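Local coordinates for protein acetyl-CoA C-acetyltransferase (Syntrophomonas wolfei subsp. wolfei, PDB 7N7Z) that probably catalyses the reversible condensation of two acetyl-CoA molecules to acetoacetyl-CoA, at residues D112-A118 / A258-S264; A34-N39 / I73-V77. All coordinates share one frame; numbering follows the deposited sequence.

Interaction 1: D112-A118 / A258-S264; sequences DISLVTA and AAAVFMS
Ser114 and Phe262 exchange both of their backbone hydrogen bonds, Ser114 N to Phe262 O and Phe262 N to Ser114 O, the second at 2.9 Å. Val116 with Ala260 and Ala118 with Ala258 repeat this hydrogen-bonded pairing, so the antiparallel strands 113-118 and 258-264 are joined by six bonds; a seventh, Ser264 N to Asp112 O at 3.2 Å, extends the ladder beyond Ile113. The bond from Ala258 N to Ala118 O is short, 2.6 Å, whereas that from Ala260 N to Val116 O is bent to 144° at the hydrogen. Several carbonyls also receive a CA-H...O contact, the closest being Ala259 CA to Val116 O at 3.1 Å. Polar side chains find partners elsewhere: Ser114 OG bonds Glu54 and Thr111, and Ser264 OG, at an N-cap, takes up Lys267 N of the helix that follows.

On the face that carries Ser114, Val116 and Phe262, the Phe262 ring crosses Val116. With CG anti to the carbonyl carbon (chi1 -62°), CE1 lies 3.4 Å from Val116 CG2, while Ser114 O sits at the ring edge, in its plane. On the other face, Ile113 CG2 meets Met263 CG at 3.7 Å and also touches Val261 CG1.

On their outer edges both strands have further neighbours. Strand 54-58 bonds the backbones of Leu115 and Thr117, and Asp53 just before it that of Ile113; strand 8-20 follows 254-264. The pair is thus an antiparallel part of the mixed sheet of the thiolase N-terminal domain, with helix 94-107 over Val116 and Phe262 on one face and helix 30-45 over Thr117, Ala259 and Val261 on the other.

Interaction 2: A34-N39 / I73-V77; sequences AIIAAN and IGMKV
Helical residues 34-39 face the last turn of helix 69-76 and the loop residue Val77, with CA atoms 5.7 Å apart at Ile35 and Ile73 and 6.0 Å at Asn39 and Val77. Apolar side chains fill the gap. Ile73 directs CD1 at the methyl of Ala34, a tight 3.3 Å from CD1 to Ala34 CB, while its CG2 branch meets Ile35 CG1. Ile35 divides its branches among three partners: CG1 goes to Ile73, CG2 to Val77 CG1, and CD1 to the aliphatic chain of Lys76, 3.5 Å from its CD. The extended chain (chi2 158°) carries CD1 out to that lysine, whose amino group extends past the contact. Cutting Ile35 back to an alanine is likely to open a gap beside Ile73 and leave the lysine methylenes without their apolar partner.

Val77 CG1, anti to the carbonyl carbon (chi1 -54°), also lies against Ala38 CB at 4.0 Å. Asn39 crosses Val77 with its amide, OD1 standing 3.3 Å from Val77 CB. Two waters serve the polar ends of that amide: one donates to both Asn39 OD1 and Val77 O, the other accepts from Asn39 ND2 and donates to Lys76 O. The waters thus tie opposite ends of the amide to successive carbonyls where helix 69-76 gives out, and probably fix its rotation.

Elsewhere Met75 packs on Leu156 of a second subunit. In the alpha/beta fold of the thiolase N-terminal domain, helix 30-45 lies directly on one face of the sheet, Ala38 resting on strand 113-121, and helix 69-76 packs against it through its last turn and Val77, farther from the strands.

Interactions 1 and 2 form successive layers, with centres about 11 Å apart: the strands of interaction 1 lie beneath helix 30-45, an adjoining side of which meets 73-77 in interaction 2. They touch directly through small side chains. Ala259 CB lies 3.3 Å from Ala37 O and 3.5 Å from Ala38 CA, and Thr117 CG2 is 3.9 Å from Ala38 CB; Ala38 therefore faces both contacts. All four segments belong to the thiolase N-terminal domain. Only interaction 1 approaches the predicted catalytic residues: the Ala118 side chain is about 11 Å from those of Cys92 and His358, whereas interaction 2 lies away from them.

Interaction 1: D112-A118 / A258-S264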
loop_
_atom_site.group_PDB
_atom_site.type_symbol
_atom_site.label_atom_id
_atom_site.label_comp_id
_atom_site.label_asym_id
_atom_site.label_seq_id
_atom_site.Cartn_x
_atom_site.Cartn_y
_atom_site.Cartn_z
ATOM N N ASP B 112 -42.834 -12.761 -2.332
ATOM C CA ASP B 112 -43.844 -12.485 -1.319
ATOM C C ASP B 112 -43.267 -11.822 -0.078
ATOM O O ASP B 112 -43.941 -10.990 0.538
ATOM C CB ASP B 112 -44.552 -13.781 -0.913
ATOM C CG ASP B 112 -45.164 -14.504 -2.096
ATOM O OD1 ASP B 112 -45.551 -13.822 -3.068
ATOM O OD2 ASP B 112 -45.258 -15.750 -2.057
ATOM N N ILE B 113 -42.035 -12.165 0.293
ATOM C CA ILE B 113 -41.360 -11.603 1.455
ATOM C C ILE B 113 -39.946 -11.233 1.036
ATOM O O ILE B 113 -39.218 -12.070 0.493
ATOM C CB ILE B 113 -41.329 -12.591 2.638
ATOM C CG1 ILE B 113 -42.698 -13.254 2.819
ATOM C CG2 ILE B 113 -40.889 -11.876 3.912
ATOM C CD1 ILE B 113 -42.740 -14.284 3.925
ATOM N N SER B 114 -39.559 -9.983 1.287
ATOM C CA SER B 114 -38.242 -9.486 0.915
ATOM C C SER B 114 -37.592 -8.820 2.116
ATOM O O SER B 114 -38.221 -8.000 2.793
ATOM C CB SER B 114 -38.333 -8.493 -0.249
ATOM O OG SER B 114 -38.626 -9.156 -1.467
ATOM N N LEU B 115 -36.340 -9.179 2.378
ATOM C CA LEU B 115 -35.540 -8.517 3.397
ATOM C C LEU B 115 -34.722 -7.413 2.740
ATOM O O LEU B 115 -34.118 -7.626 1.684
ATOM C CB LEU B 115 -34.621 -9.519 4.095
ATOM C CG LEU B 115 -33.577 -8.932 5.048
ATOM C CD1 LEU B 115 -34.243 -8.115 6.146
ATOM C CD2 LEU B 115 -32.718 -10.035 5.645
ATOM N N VAL B 116 -34.719 -6.234 3.352
ATOM C CA VAL B 116 -33.912 -5.111 2.890
ATOM C C VAL B 116 -32.960 -4.733 4.014
ATOM O O VAL B 116 -33.400 -4.432 5.131
ATOM C CB VAL B 116 -34.772 -3.908 2.474
ATOM C CG1 VAL B 116 -33.885 -2.740 2.058
ATOM C CG2 VAL B 116 -35.714 -4.293 1.347
ATOM N N THR B 117 -31.664 -4.758 3.725
ATOM C CA THR B 117 -30.640 -4.318 4.661
ATOM C C THR B 117 -29.936 -3.096 4.088
ATOM O O THR B 117 -29.700 -3.013 2.878
ATOM C CB THR B 117 -29.616 -5.423 4.941
ATOM O OG1 THR B 117 -28.968 -5.803 3.722
ATOM C CG2 THR B 117 -30.295 -6.634 5.558
ATOM N N ALA B 118 -29.613 -2.148 4.962
ATOM C CA ALA B 118 -28.929 -0.921 4.572
ATOM C C ALA B 118 -27.862 -0.639 5.618
ATOM O O ALA B 118 -28.182 -0.501 6.801
ATOM C CB ALA B 118 -29.909 0.250 4.458
ATOM N N ALA B 258 -29.442 -0.550 9.113
ATOM C CA ALA B 258 -30.884 -0.662 9.260
ATOM C C ALA B 258 -31.379 -1.843 8.436
ATOM O O ALA B 258 -30.726 -2.276 7.482
ATOM C CB ALA B 258 -31.596 0.623 8.821
ATOM N N ALA B 259 -32.540 -2.368 8.815
ATOM C CA ALA B 259 -33.125 -3.493 8.101
ATOM C C ALA B 259 -34.640 -3.423 8.207
ATOM O O ALA B 259 -35.193 -2.799 9.116
ATOM C CB ALA B 259 -32.612 -4.830 8.645
ATOM N N ALA B 260 -35.308 -4.080 7.263
ATOM C CA ALA B 260 -36.762 -4.079 7.226
ATOM C C ALA B 260 -37.242 -5.318 6.486
ATOM O O ALA B 260 -36.587 -5.794 5.554
ATOM C CB ALA B 260 -37.305 -2.813 6.554
ATOM N N VAL B 261 -38.392 -5.829 6.914
ATOM C CA VAL B 261 -39.041 -6.974 6.284
ATOM C C VAL B 261 -40.292 -6.466 5.582
ATOM O O VAL B 261 -41.213 -5.952 6.232
ATOM C CB VAL B 261 -39.387 -8.066 7.307
ATOM C CG1 VAL B 261 -40.109 -9.224 6.623
ATOM C CG2 VAL B 261 -38.132 -8.551 8.012
ATOM N N PHE B 262 -40.325 -6.607 4.261
ATOM C CA PHE B 262 -41.453 -6.182 3.449
ATOM C C PHE B 262 -42.252 -7.397 2.999
ATOM O O PHE B 262 -41.718 -8.504 2.877
ATOM C CB PHE B 262 -40.981 -5.380 2.234
ATOM C CG PHE B 262 -40.262 -4.111 2.595
ATOM C CD1 PHE B 262 -38.896 -4.112 2.815
ATOM C CD2 PHE B 262 -40.954 -2.919 2.723
ATOM C CE1 PHE B 262 -38.231 -2.949 3.153
ATOM C CE2 PHE B 262 -40.295 -1.752 3.063
ATOM C CZ PHE B 262 -38.932 -1.768 3.278
ATOM N N MET B 263 -43.544 -7.181 2.756
ATOM C CA MET B 263 -44.436 -8.271 2.399
ATOM C C MET B 263 -45.593 -7.743 1.568
ATOM O O MET B 263 -46.013 -6.592 1.717
ATOM C CB MET B 263 -45.000 -8.970 3.639
ATOM C CG MET B 263 -44.050 -9.940 4.295
ATOM S SD MET B 263 -44.819 -10.794 5.682
ATOM C CE MET B 263 -43.409 -10.953 6.775
ATOM N N SER B 264 -46.109 -8.604 0.697
ATOM C CA SER B 264 -47.408 -8.348 0.096
ATOM C C SER B 264 -48.471 -8.362 1.186
ATOM O O SER B 264 -48.400 -9.147 2.136
ATOM C CB SER B 264 -47.722 -9.399 -0.969
ATOM O OG SER B 264 -47.987 -10.658 -0.375
#

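Interaction 2: A34-N39 / I73-V77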
loop_
_atom_site.group_PDB
_atom_site.type_symbol
_atom_site.label_atom_id
_atom_site.label_comp_id
_atom_site.label_asym_id
_atom_site.label_seq_id
_atom_site.Cartn_x
_atom_site.Cartn_y
_atom_site.Cartn_z
ATOM N N ALA B 34 -25.059 -5.297 9.826
ATOM C CA ALA B 34 -26.216 -5.676 9.023
ATOM C C ALA B 34 -26.911 -6.901 9.602
ATOM O O ALA B 34 -28.145 -6.978 9.612
ATOM C CB ALA B 34 -25.785 -5.939 7.580
ATOM N N ILE B 35 -26.134 -7.870 10.090
ATOM C CA ILE B 35 -26.722 -9.085 10.646
ATOM C C ILE B 35 -27.543 -8.760 11.887
ATOM O O ILE B 35 -28.637 -9.303 12.086
ATOM C CB ILE B 35 -25.619 -10.118 10.947
ATOM C CG1 ILE B 35 -25.195 -10.824 9.658
ATOM C CG2 ILE B 35 -26.097 -11.135 11.976
ATOM C CD1 ILE B 35 -23.825 -11.445 9.729
ATOM N N ILE B 36 -27.032 -7.871 12.740
ATOM C CA ILE B 36 -27.755 -7.514 13.958
ATOM C C ILE B 36 -29.056 -6.800 13.611
ATOM O O ILE B 36 -30.122 -7.118 14.153
ATOM C CB ILE B 36 -26.865 -6.659 14.879
ATOM C CG1 ILE B 36 -25.720 -7.506 15.438
ATOM C CG2 ILE B 36 -27.691 -6.062 16.013
ATOM C CD1 ILE B 36 -24.606 -6.699 16.075
ATOM N N ALA B 37 -28.992 -5.833 12.694
ATOM C CA ALA B 37 -30.198 -5.112 12.298
ATOM C C ALA B 37 -31.180 -6.030 11.582
ATOM O O ALA B 37 -32.395 -5.938 11.798
ATOM C CB ALA B 37 -29.829 -3.926 11.408
ATOM N N ALA B 38 -30.674 -6.922 10.726
ATOM C CA ALA B 38 -31.555 -7.825 9.993
ATOM C C ALA B 38 -32.262 -8.790 10.936
ATOM O O ALA B 38 -33.472 -9.015 10.812
ATOM C CB ALA B 38 -30.760 -8.592 8.938
ATOM N N ASN B 39 -31.522 -9.377 11.880
ATOM C CA ASN B 39 -32.140 -10.289 12.837
ATOM C C ASN B 39 -33.211 -9.580 13.655
ATOM O O ASN B 39 -34.276 -10.148 13.926
ATOM C CB ASN B 39 -31.073 -10.887 13.754
ATOM C CG ASN B 39 -30.353 -12.059 13.121
ATOM O OD1 ASN B 39 -30.948 -12.843 12.380
ATOM N ND2 ASN B 39 -29.063 -12.184 13.409
ATOM N N ILE B 73 -24.953 -11.910 4.515
ATOM C CA ILE B 73 -25.835 -11.462 5.587
ATOM C C ILE B 73 -27.121 -12.279 5.598
ATOM O O ILE B 73 -27.639 -12.632 6.664
ATOM C CB ILE B 73 -26.119 -9.955 5.440
ATOM C CG1 ILE B 73 -24.836 -9.145 5.653
ATOM C CG2 ILE B 73 -27.191 -9.513 6.427
ATOM C CD1 ILE B 73 -24.870 -7.773 5.016
ATOM N N GLY B 74 -27.654 -12.598 4.417
ATOM C CA GLY B 74 -28.902 -13.344 4.361
ATOM C C GLY B 74 -28.754 -14.763 4.874
ATOM O O GLY B 74 -29.586 -15.249 5.646
ATOM N N MET B 75 -27.691 -15.452 4.450
ATOM C CA MET B 75 -27.477 -16.820 4.902
ATOM C C MET B 75 -27.248 -16.882 6.406
ATOM O O MET B 75 -27.674 -17.841 7.061
ATOM C CB MET B 75 -26.291 -17.438 4.162
ATOM C CG MET B 75 -26.511 -17.621 2.669
ATOM S SD MET B 75 -27.920 -18.679 2.280
ATOM C CE MET B 75 -29.192 -17.451 1.983
ATOM N N LYS B 76 -26.587 -15.873 6.975
ATOM C CA LYS B 76 -26.268 -15.907 8.397
ATOM C C LYS B 76 -27.483 -15.607 9.264
ATOM O O LYS B 76 -27.547 -16.063 10.412
ATOM C CB LYS B 76 -25.143 -14.922 8.704
ATOM C CG LYS B 76 -23.761 -15.511 8.495
ATOM C CD LYS B 76 -22.715 -14.433 8.293
ATOM C CE LYS B 76 -21.316 -15.024 8.230
ATOM N NZ LYS B 76 -20.392 -14.361 9.192
ATOM N N VAL B 77 -28.452 -14.847 8.743
ATOM C CA VAL B 77 -29.711 -14.652 9.452
ATOM C C VAL B 77 -30.745 -15.708 9.084
ATOM O O VAL B 77 -31.896 -15.622 9.532
ATOM C CB VAL B 77 -30.274 -13.237 9.202
ATOM C CG1 VAL B 77 -29.219 -12.188 9.542
ATOM C CG2 VAL B 77 -30.758 -13.080 7.772
HETATM O O HOH W 1 -33.019 -14.399 11.604
HETATM O O HOH W 2 -27.086 -14.698 12.923
#